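Phosphatidylglycerophosphatase and protein-tyrosine phosphatase 1 (PDB 3RGO) dephosphorylates phosphatidylglycerophosphate to phosphatidylglycerol, an essential step on the way to cardiolipin, and belongs to the dual-specificity class of the protein-tyrosine phosphatases. Local coordinates at residues Trp1-Asp6 / Lys128-Ile133; Gly31-Asn36 / Glu57-Ser62; Tyr110-His115 / Glu145-Ile150. All blocks are in the same frame, centred on the assembly; numbering follows the deposited sequence.

From the N terminus, residues 1-6 lay down the edge strand 2-4; residues 128-133, at the end of helix 119-129, pack on it much later and close the long loop of contact 1. Nested inside that loop, contact 2 is short-range: strand 57-61 returns beside strand 29-35 after helix 48-53 and forms the opposite edge of the same sheet. Contact 3 opens at 110-115 before contact 1 has closed and is completed by 145-150, so these two loops cross. It ties helix 102-115 to helix 137-154. Contacts 1 and 3 meet directly, with a probable hydrogen bond between D6 OD2 and Y110 OH and packing of I5 on L111; contact 2 touches neither.

Contact 1 of 3, residues Trp1-Asp6 / Lys128-Ile133; sequences WYHRID and KIRSHI
R130 reaches across to H3 with its guanidinium, and this is the tight part of the contact. NH1 of R130 donates to ND1 of H3 over 2.8 Å, with an N-H...N angle of 155°. The donor points at the acceptor from within the guanidinium plane but stands a little out of the imidazole plane. With ND1 accepting, a neutral ring would carry its proton on NE2. Residues 129-130 cover one face of the same imidazole: the carbonyl oxygen of I129 lies 3.4 Å above its plane, and R130 CA makes a CH-pi contact 4.1 Å from the ring centroid. An extended chain, with R130 CG opposite the backbone N (chi1 -177°), carries the guanidinium past H3. NH1 also donates to a water at 3.0 Å, and that water accepts from the terminal amine W1 N as well. The group is further fixed by NE to G99 O and NH2 to A98 O, so R130 ties the N-terminal strand to the loop that follows C96, the predicted phosphocysteine of the CX5R signature.

Toward I129 the packing is looser. Its CG2 lies 3.7 Å from H3 CB, a fair apolar touch as the two side chains run alongside in opposite senses. Farther out, I129 CD1 gets no closer to I5 CD1 than 4.5 Å, and I129 remains largely open to solvent.

In the fold, strand 2-4 is an outermost strand of the sheet, antiparallel to strand 9-12, and R130 packs on L11 of that neighbour. I129 lies where helix 119-129 gives out, while I5 turns its side chain onto V107 and L111 of helix 102-115.

Contact 2 of 3, residues Gly31-Asn36 / Glu57-Ser62; sequences GVITMN and EQLRLS
T34 OG1 is held by two groups: it accepts from Q58 NE2 across the contact at 2.9 Å, and it is hydrogen-bonded to NE2 of H95, the residue just before C96. The Q58 bond is bent, 139° at the hydrogen, and the hydroxyl stands off the amide plane. Q58 gets there with its chain extended, its CG opposite the backbone N (chi1 -180°). Its OE1 takes a weak bond from R60 NH1.

Behind these side chains runs a regular parallel ladder. V32 and T34 each take part through both N and O, and N36 N adds a last bond to L61 O. The shortest rungs, L59 N to V32 O and T34 N to L59 O, are both 2.7 Å, and the first is nearly straight at 171°. On the face carrying Q58 and T34, V32 puts CG1 between its own backbone N and carbonyl carbon, which presses that methyl onto Q58 CB at 3.5 Å while the two side chains point the same way; W51 of helix 48-53 covers them. The face with I33, M35, L59 and L61 is largely apolar, though E57 at its start pairs with K84. I33 CG2 meets L61 CD1 at 4.0 Å, F81 of helix 72-88 packs on I33 and L59, and M106 of helix 102-115 lies on L61 and M35. The pair forms the two strands of a beta-alpha-beta unit connected through helix 48-53.

At N36 the chain leaves the strand in a left-handed helical conformation. Its side chain comes within about 4 Å of that of C96 and about 3 Å of a bound sulfate. Polar bonds thus hold one face of the pair beside H95 while the other face is mainly hydrocarbon, consistent with N36, at the end of the ladder, lying beside the pocket where the sulfate sits.

Contact 3 of 3, residues Tyr110-His115 / Glu145-Ile150; sequences YLIQVH and EFHKEI
I112 brings a single methyl, CG2, to the edges of two rings on the facing helix. That methyl sits 3.7 Å from H147 CD2, close to the plane of the imidazole, and 4.2 Å from F146 CD1, near the plane of the phenyl ring. Both rings are swung out by side chains whose CG lies opposite the backbone N (chi1 -175° for F146), which brings both ring edges to the isoleucine methyl.

A second apolar group forms around the hydrocarbon part of Q113. Its CB touches F146 CE1 at 4.1 Å, and its CA lies equally far from I150 CG2. The amide plane is turned only 24° from the F146 ring, and the Q113 and I150 side chains cross at about a right angle.

Polar bonding contributes nothing across the two segments, where no hydrogen bond is made.

The axes of segments 110-115 and 145-150 run in roughly the same direction, 23° apart and 9.8 Å from each other at closest approach. Other helices frame the pair. F146 also meets H76 of helix 72-88, whose V79 and L83 lie against Q113, while I112 touches A122 of helix 119-129 and H147 packs on P119 at its start.

Contact 1 of 3, residues Trp1-Asp6 / Lys128-Ile133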
loop_
_atom_site.group_PDB
_atom_site.type_symbol
_atom_site.label_atom_id
_atom_site.label_comp_id
_atom_site.label_asym_id
_atom_site.label_seq_id
_atom_site.Cartn_x
_atom_site.Cartn_y
_atom_site.Cartn_z
ATOM N N TRP A 1 -9.723 7.271 9.694
ATOM C CA TRP A 1 -9.408 7.625 8.313
ATOM C C TRP A 1 -8.312 6.708 7.794
ATOM O O TRP A 1 -8.303 6.304 6.630
ATOM C CB TRP A 1 -8.940 9.080 8.209
ATOM C CG TRP A 1 -8.912 9.596 6.792
ATOM C CD1 TRP A 1 -7.903 9.449 5.877
ATOM C CD2 TRP A 1 -9.947 10.338 6.128
ATOM N NE1 TRP A 1 -8.249 10.051 4.689
ATOM C CE2 TRP A 1 -9.497 10.605 4.817
ATOM C CE3 TRP A 1 -11.208 10.804 6.516
ATOM C CZ2 TRP A 1 -10.266 11.317 3.893
ATOM C CZ3 TRP A 1 -11.972 11.512 5.592
ATOM C CH2 TRP A 1 -11.496 11.762 4.300
ATOM N N TYR A 2 -7.373 6.395 8.676
ATOM C CA TYR A 2 -6.286 5.496 8.341
ATOM C C TYR A 2 -5.832 4.785 9.603
ATOM O O TYR A 2 -6.116 5.239 10.717
ATOM C CB TYR A 2 -5.120 6.268 7.717
ATOM C CG TYR A 2 -4.455 7.237 8.663
ATOM C CD1 TYR A 2 -3.378 6.843 9.450
ATOM C CD2 TYR A 2 -4.901 8.548 8.773
ATOM C CE1 TYR A 2 -2.767 7.728 10.321
ATOM C CE2 TYR A 2 -4.296 9.441 9.641
ATOM C CZ TYR A 2 -3.232 9.027 10.412
ATOM O OH TYR A 2 -2.630 9.917 11.275
ATOM N N HIS A 3 -5.132 3.670 9.421
ATOM C CA HIS A 3 -4.597 2.891 10.529
ATOM C C HIS A 3 -3.134 2.552 10.266
ATOM O O HIS A 3 -2.751 2.249 9.133
ATOM C CB HIS A 3 -5.378 1.584 10.697
ATOM C CG HIS A 3 -6.790 1.771 11.156
ATOM N ND1 HIS A 3 -7.838 1.967 10.281
ATOM C CD2 HIS A 3 -7.330 1.775 12.397
ATOM C CE1 HIS A 3 -8.962 2.090 10.964
ATOM N NE2 HIS A 3 -8.681 1.979 12.251
ATOM N N ARG A 4 -2.318 2.594 11.311
ATOM C CA ARG A 4 -0.946 2.114 11.203
ATOM C C ARG A 4 -0.936 0.587 11.178
ATOM O O ARG A 4 -1.584 -0.061 12.006
ATOM C CB ARG A 4 -0.083 2.638 12.353
ATOM C CG ARG A 4 1.305 2.009 12.395
ATOM C CD ARG A 4 2.241 2.752 13.336
ATOM N NE ARG A 4 2.444 4.143 12.936
ATOM C CZ ARG A 4 3.309 4.536 12.003
ATOM N NH1 ARG A 4 4.047 3.641 11.354
ATOM N NH2 ARG A 4 3.430 5.827 11.713
ATOM N N ILE A 5 -0.211 0.018 10.218
ATOM C CA ILE A 5 -0.117 -1.432 10.085
ATOM C C ILE A 5 1.101 -1.955 10.844
ATOM O O ILE A 5 1.016 -2.935 11.590
ATOM C CB ILE A 5 -0.032 -1.859 8.607
ATOM C CG1 ILE A 5 -1.263 -1.363 7.835
ATOM C CG2 ILE A 5 0.097 -3.370 8.495
ATOM C CD1 ILE A 5 -2.589 -1.912 8.353
ATOM N N ASP A 6 2.235 -1.296 10.638
ATOM C CA ASP A 6 3.435 -1.557 11.425
ATOM C C ASP A 6 4.299 -0.298 11.473
ATOM O O ASP A 6 3.814 0.803 11.205
ATOM C CB ASP A 6 4.213 -2.787 10.913
ATOM C CG ASP A 6 4.777 -2.603 9.508
ATOM O OD1 ASP A 6 4.785 -1.466 8.996
ATOM O OD2 ASP A 6 5.232 -3.610 8.919
ATOM N N LYS A 128 -7.735 -7.248 11.459
ATOM C CA LYS A 128 -7.744 -7.153 12.914
ATOM C C LYS A 128 -7.538 -5.703 13.346
ATOM O O LYS A 128 -7.927 -5.306 14.447
ATOM C CB LYS A 128 -6.660 -8.050 13.516
ATOM C CG LYS A 128 -6.832 -8.339 14.999
ATOM C CD LYS A 128 -5.775 -9.315 15.495
ATOM C CE LYS A 128 -5.830 -10.636 14.740
ATOM N NZ LYS A 128 -7.071 -11.412 15.030
ATOM N N ILE A 129 -6.936 -4.913 12.462
ATOM C CA ILE A 129 -6.633 -3.516 12.751
ATOM C C ILE A 129 -7.644 -2.559 12.126
ATOM O O ILE A 129 -8.105 -1.620 12.774
ATOM C CB ILE A 129 -5.229 -3.132 12.249
ATOM C CG1 ILE A 129 -4.165 -3.943 12.988
ATOM C CG2 ILE A 129 -4.994 -1.623 12.416
ATOM C CD1 ILE A 129 -2.789 -3.857 12.359
ATOM N N ARG A 130 -7.981 -2.801 10.862
ATOM C CA ARG A 130 -8.852 -1.899 10.116
ATOM C C ARG A 130 -10.125 -2.604 9.647
ATOM O O ARG A 130 -10.074 -3.707 9.109
ATOM C CB ARG A 130 -8.092 -1.302 8.929
ATOM C CG ARG A 130 -8.882 -0.292 8.111
ATOM C CD ARG A 130 -7.955 0.512 7.210
ATOM N NE ARG A 130 -8.689 1.417 6.329
ATOM C CZ ARG A 130 -9.095 2.638 6.672
ATOM N NH1 ARG A 130 -8.840 3.109 7.885
ATOM N NH2 ARG A 130 -9.756 3.390 5.801
ATOM N N SER A 131 -11.265 -1.950 9.849
ATOM C CA SER A 131 -12.561 -2.556 9.574
ATOM C C SER A 131 -12.927 -2.539 8.090
ATOM O O SER A 131 -12.379 -1.758 7.307
ATOM C CB SER A 131 -13.653 -1.840 10.372
ATOM O OG SER A 131 -13.939 -0.573 9.802
ATOM N N HIS A 132 -13.860 -3.409 7.719
ATOM C CA HIS A 132 -14.394 -3.460 6.359
ATOM C C HIS A 132 -13.343 -3.745 5.284
ATOM O O HIS A 132 -13.487 -3.330 4.131
ATOM C CB HIS A 132 -15.173 -2.182 6.041
ATOM C CG HIS A 132 -16.291 -1.908 6.998
ATOM N ND1 HIS A 132 -17.506 -2.555 6.927
ATOM C CD2 HIS A 132 -16.375 -1.064 8.054
ATOM C CE1 HIS A 132 -18.292 -2.120 7.897
ATOM N NE2 HIS A 132 -17.630 -1.215 8.595
ATOM N N ILE A 133 -12.289 -4.459 5.659
ATOM C CA ILE A 133 -11.349 -4.949 4.667
ATOM C C ILE A 133 -12.105 -5.932 3.789
ATOM O O ILE A 133 -12.752 -6.852 4.287
ATOM C CB ILE A 133 -10.145 -5.654 5.312
ATOM C CG1 ILE A 133 -9.390 -4.684 6.220
ATOM C CG2 ILE A 133 -9.211 -6.216 4.239
ATOM C CD1 ILE A 133 -8.930 -3.419 5.520
HETATM O O HOH W 1 -10.655 4.865 9.557
#

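Contact 2 of 3, residues Gly31-Asn36 / Glu57-Ser62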
loop_
_atom_site.group_PDB
_atom_site.type_symbol
_atom_site.label_atom_id
_atom_site.label_comp_id
_atom_site.label_asym_id
_atom_site.label_seq_id
_atom_site.Cartn_x
_atom_site.Cartn_y
_atom_site.Cartn_z
ATOM N N GLY A 31 6.861 8.584 2.157
ATOM C CA GLY A 31 6.514 7.953 0.901
ATOM C C GLY A 31 5.020 7.724 0.838
ATOM O O GLY A 31 4.366 7.547 1.862
ATOM N N VAL A 32 4.469 7.748 -0.365
ATOM C CA VAL A 32 3.049 7.483 -0.530
ATOM C C VAL A 32 2.850 6.611 -1.757
ATOM O O VAL A 32 3.437 6.857 -2.814
ATOM C CB VAL A 32 2.222 8.792 -0.615
ATOM C CG1 VAL A 32 2.750 9.689 -1.720
ATOM C CG2 VAL A 32 0.727 8.498 -0.813
ATOM N N ILE A 33 2.069 5.551 -1.591
ATOM C CA ILE A 33 1.696 4.708 -2.713
ATOM C C ILE A 33 0.268 5.053 -3.078
ATOM O O ILE A 33 -0.647 4.866 -2.281
ATOM C CB ILE A 33 1.810 3.212 -2.385
ATOM C CG1 ILE A 33 3.264 2.861 -2.057
ATOM C CG2 ILE A 33 1.287 2.377 -3.556
ATOM C CD1 ILE A 33 3.492 1.392 -1.711
ATOM N N THR A 34 0.092 5.589 -4.279
ATOM C CA THR A 34 -1.224 6.016 -4.738
ATOM C C THR A 34 -1.732 5.080 -5.817
ATOM O O THR A 34 -1.116 4.927 -6.866
ATOM C CB THR A 34 -1.190 7.454 -5.280
ATOM O OG1 THR A 34 -0.800 8.347 -4.228
ATOM C CG2 THR A 34 -2.561 7.861 -5.816
ATOM N N MET A 35 -2.865 4.449 -5.550
ATOM C CA MET A 35 -3.428 3.503 -6.495
ATOM C C MET A 35 -4.646 4.088 -7.186
ATOM O O MET A 35 -5.477 4.741 -6.554
ATOM C CB MET A 35 -3.776 2.190 -5.792
ATOM C CG MET A 35 -2.551 1.415 -5.336
ATOM S SD MET A 35 -2.925 0.169 -4.091
ATOM C CE MET A 35 -2.777 1.171 -2.620
ATOM N N ASN A 36 -4.726 3.857 -8.492
ATOM C CA ASN A 36 -5.859 4.289 -9.305
ATOM C C ASN A 36 -6.257 5.746 -9.095
ATOM O O ASN A 36 -7.440 6.059 -8.995
ATOM C CB ASN A 36 -7.069 3.383 -9.071
ATOM C CG ASN A 36 -6.905 2.013 -9.708
ATOM O OD1 ASN A 36 -7.837 1.206 -9.719
ATOM N ND2 ASN A 36 -5.724 1.751 -10.254
ATOM N N GLU A 57 7.919 11.189 -1.291
ATOM C CA GLU A 57 7.934 10.652 -2.641
ATOM C C GLU A 57 6.651 9.870 -2.911
ATOM O O GLU A 57 6.245 9.030 -2.102
ATOM C CB GLU A 57 9.146 9.735 -2.820
ATOM C CG GLU A 57 9.316 9.177 -4.223
ATOM C CD GLU A 57 10.469 8.189 -4.313
ATOM O OE1 GLU A 57 11.040 7.848 -3.255
ATOM O OE2 GLU A 57 10.798 7.751 -5.437
ATOM N N GLN A 58 6.022 10.142 -4.050
ATOM C CA GLN A 58 4.797 9.447 -4.433
ATOM C C GLN A 58 5.071 8.395 -5.496
ATOM O O GLN A 58 5.712 8.674 -6.510
ATOM C CB GLN A 58 3.745 10.434 -4.953
ATOM C CG GLN A 58 2.425 9.770 -5.364
ATOM C CD GLN A 58 1.411 10.757 -5.920
ATOM O OE1 GLN A 58 1.699 11.492 -6.864
ATOM N NE2 GLN A 58 0.216 10.772 -5.339
ATOM N N LEU A 59 4.600 7.179 -5.247
ATOM C CA LEU A 59 4.613 6.129 -6.256
ATOM C C LEU A 59 3.177 5.875 -6.713
ATOM O O LEU A 59 2.309 5.551 -5.904
ATOM C CB LEU A 59 5.227 4.844 -5.695
ATOM C CG LEU A 59 4.962 3.559 -6.491
ATOM C CD1 LEU A 59 5.569 3.642 -7.886
ATOM C CD2 LEU A 59 5.496 2.345 -5.738
ATOM N N ARG A 60 2.922 6.044 -8.005
ATOM C CA ARG A 60 1.589 5.827 -8.539
ATOM C C ARG A 60 1.503 4.472 -9.209
ATOM O O ARG A 60 2.320 4.144 -10.075
ATOM C CB ARG A 60 1.206 6.922 -9.537
ATOM C CG ARG A 60 0.668 8.185 -8.897
ATOM C CD ARG A 60 0.095 9.119 -9.952
ATOM N NE ARG A 60 1.062 9.381 -11.013
ATOM C CZ ARG A 60 1.963 10.356 -10.976
ATOM N NH1 ARG A 60 2.020 11.169 -9.930
ATOM N NH2 ARG A 60 2.806 10.520 -11.986
ATOM N N LEU A 61 0.515 3.685 -8.800
ATOM C CA LEU A 61 0.308 2.373 -9.391
ATOM C C LEU A 61 -1.126 2.244 -9.888
ATOM O O LEU A 61 -2.050 2.829 -9.321
ATOM C CB LEU A 61 0.624 1.262 -8.386
ATOM C CG LEU A 61 2.059 1.180 -7.870
ATOM C CD1 LEU A 61 2.156 0.184 -6.728
ATOM C CD2 LEU A 61 3.026 0.809 -8.998
ATOM N N SER A 62 -1.297 1.482 -10.959
ATOM C CA SER A 62 -2.619 1.197 -11.490
ATOM C C SER A 62 -2.953 -0.277 -11.294
ATOM O O SER A 62 -2.078 -1.140 -11.391
ATOM C CB SER A 62 -2.686 1.548 -12.980
ATOM O OG SER A 62 -2.696 2.954 -13.179
#

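Contact 3 of 3, residues Tyr110-His115 / Glu145-Ile150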
loop_
_atom_site.group_PDB
_atom_site.type_symbol
_atom_site.label_atom_id
_atom_site.label_comp_id
_atom_site.label_asym_id
_atom_site.label_seq_id
_atom_site.Cartn_x
_atom_site.Cartn_y
_atom_site.Cartn_z
ATOM N N TYR A 110 2.849 -6.627 0.779
ATOM C CA TYR A 110 3.934 -6.189 1.653
ATOM C C TYR A 110 4.126 -7.147 2.830
ATOM O O TYR A 110 5.235 -7.628 3.067
ATOM C CB TYR A 110 3.650 -4.768 2.156
ATOM C CG TYR A 110 4.443 -4.345 3.371
ATOM C CD1 TYR A 110 5.754 -3.905 3.252
ATOM C CD2 TYR A 110 3.872 -4.376 4.640
ATOM C CE1 TYR A 110 6.485 -3.517 4.368
ATOM C CE2 TYR A 110 4.584 -3.988 5.754
ATOM C CZ TYR A 110 5.891 -3.562 5.616
ATOM O OH TYR A 110 6.603 -3.175 6.729
ATOM N N LEU A 111 3.047 -7.425 3.560
ATOM C CA LEU A 111 3.117 -8.314 4.719
ATOM C C LEU A 111 3.521 -9.739 4.342
ATOM O O LEU A 111 4.285 -10.395 5.062
ATOM C CB LEU A 111 1.785 -8.319 5.468
ATOM C CG LEU A 111 1.401 -6.993 6.134
ATOM C CD1 LEU A 111 -0.013 -7.068 6.687
ATOM C CD2 LEU A 111 2.398 -6.617 7.229
ATOM N N ILE A 112 3.000 -10.224 3.221
ATOM C CA ILE A 112 3.374 -11.546 2.741
ATOM C C ILE A 112 4.883 -11.648 2.580
ATOM O O ILE A 112 5.507 -12.596 3.056
ATOM C CB ILE A 112 2.681 -11.885 1.408
ATOM C CG1 ILE A 112 1.182 -12.117 1.642
ATOM C CG2 ILE A 112 3.321 -13.111 0.765
ATOM C CD1 ILE A 112 0.364 -12.252 0.369
ATOM N N GLN A 113 5.467 -10.660 1.915
ATOM C CA GLN A 113 6.893 -10.679 1.646
ATOM C C GLN A 113 7.698 -10.491 2.926
ATOM O O GLN A 113 8.641 -11.233 3.182
ATOM C CB GLN A 113 7.272 -9.608 0.622
ATOM C CG GLN A 113 8.782 -9.423 0.494
ATOM C CD GLN A 113 9.189 -8.843 -0.838
ATOM O OE1 GLN A 113 8.420 -8.865 -1.796
ATOM N NE2 GLN A 113 10.407 -8.319 -0.908
ATOM N N VAL A 114 7.316 -9.500 3.726
ATOM C CA VAL A 114 8.029 -9.194 4.961
ATOM C C VAL A 114 8.030 -10.361 5.950
ATOM O O VAL A 114 9.046 -10.639 6.593
ATOM C CB VAL A 114 7.448 -7.936 5.647
ATOM C CG1 VAL A 114 8.026 -7.766 7.049
ATOM C CG2 VAL A 114 7.719 -6.704 4.798
ATOM N N HIS A 115 6.901 -11.056 6.064
ATOM C CA HIS A 115 6.772 -12.097 7.087
ATOM C C HIS A 115 6.807 -13.521 6.549
ATOM O O HIS A 115 6.762 -14.484 7.319
ATOM C CB HIS A 115 5.490 -11.885 7.891
ATOM C CG HIS A 115 5.437 -10.572 8.607
ATOM N ND1 HIS A 115 6.198 -10.306 9.726
ATOM C CD2 HIS A 115 4.715 -9.455 8.366
ATOM C CE1 HIS A 115 5.939 -9.080 10.145
ATOM N NE2 HIS A 115 5.045 -8.542 9.338
ATOM N N GLU A 145 -0.311 -15.858 -6.244
ATOM C CA GLU A 145 0.818 -15.948 -7.171
ATOM C C GLU A 145 2.012 -15.192 -6.594
ATOM O O GLU A 145 3.164 -15.621 -6.719
ATOM C CB GLU A 145 0.451 -15.380 -8.545
ATOM C CG GLU A 145 -0.597 -16.179 -9.311
ATOM C CD GLU A 145 0.005 -17.310 -10.129
ATOM O OE1 GLU A 145 0.890 -18.026 -9.610
ATOM O OE2 GLU A 145 -0.411 -17.487 -11.296
ATOM N N PHE A 146 1.727 -14.063 -5.952
ATOM C CA PHE A 146 2.773 -13.261 -5.328
ATOM C C PHE A 146 3.466 -14.079 -4.240
ATOM O O PHE A 146 4.691 -14.046 -4.108
ATOM C CB PHE A 146 2.186 -11.966 -4.743
ATOM C CG PHE A 146 3.221 -11.024 -4.193
ATOM C CD1 PHE A 146 3.571 -11.062 -2.853
ATOM C CD2 PHE A 146 3.844 -10.104 -5.017
ATOM C CE1 PHE A 146 4.518 -10.196 -2.346
ATOM C CE2 PHE A 146 4.792 -9.239 -4.519
ATOM C CZ PHE A 146 5.133 -9.285 -3.180
ATOM N N HIS A 147 2.667 -14.817 -3.474
ATOM C CA HIS A 147 3.168 -15.695 -2.423
ATOM C C HIS A 147 4.110 -16.769 -2.976
ATOM O O HIS A 147 5.143 -17.065 -2.379
ATOM C CB HIS A 147 1.995 -16.343 -1.685
ATOM C CG HIS A 147 2.401 -17.147 -0.488
ATOM N ND1 HIS A 147 2.230 -18.513 -0.416
ATOM C CD2 HIS A 147 2.972 -16.777 0.682
ATOM C CE1 HIS A 147 2.676 -18.949 0.750
ATOM N NE2 HIS A 147 3.130 -17.915 1.435
ATOM N N LYS A 148 3.753 -17.348 -4.117
ATOM C CA LYS A 148 4.600 -18.348 -4.759
ATOM C C LYS A 148 5.928 -17.765 -5.238
ATOM O O LYS A 148 6.974 -18.406 -5.115
ATOM C CB LYS A 148 3.864 -18.998 -5.933
ATOM C CG LYS A 148 2.671 -19.845 -5.531
ATOM C CD LYS A 148 2.019 -20.485 -6.747
ATOM C CE LYS A 148 0.790 -21.288 -6.357
ATOM N NZ LYS A 148 0.178 -21.969 -7.533
ATOM N N GLU A 149 5.881 -16.559 -5.795
ATOM C CA GLU A 149 7.080 -15.887 -6.289
ATOM C C GLU A 149 8.019 -15.525 -5.147
ATOM O O GLU A 149 9.241 -15.669 -5.261
ATOM C CB GLU A 149 6.717 -14.626 -7.074
ATOM C CG GLU A 149 6.084 -14.895 -8.428
ATOM C CD GLU A 149 5.915 -13.630 -9.248
ATOM O OE1 GLU A 149 5.957 -12.535 -8.658
ATOM O OE2 GLU A 149 5.740 -13.728 -10.480
ATOM N N ILE A 150 7.437 -15.052 -4.050
ATOM C CA ILE A 150 8.196 -14.687 -2.860
ATOM C C ILE A 150 8.942 -15.887 -2.300
ATOM O O ILE A 150 10.114 -15.786 -1.927
ATOM C CB ILE A 150 7.267 -14.120 -1.760
ATOM C CG1 ILE A 150 6.780 -12.723 -2.146
ATOM C CG2 ILE A 150 7.967 -14.120 -0.409
ATOM C CD1 ILE A 150 7.831 -11.867 -2.821
#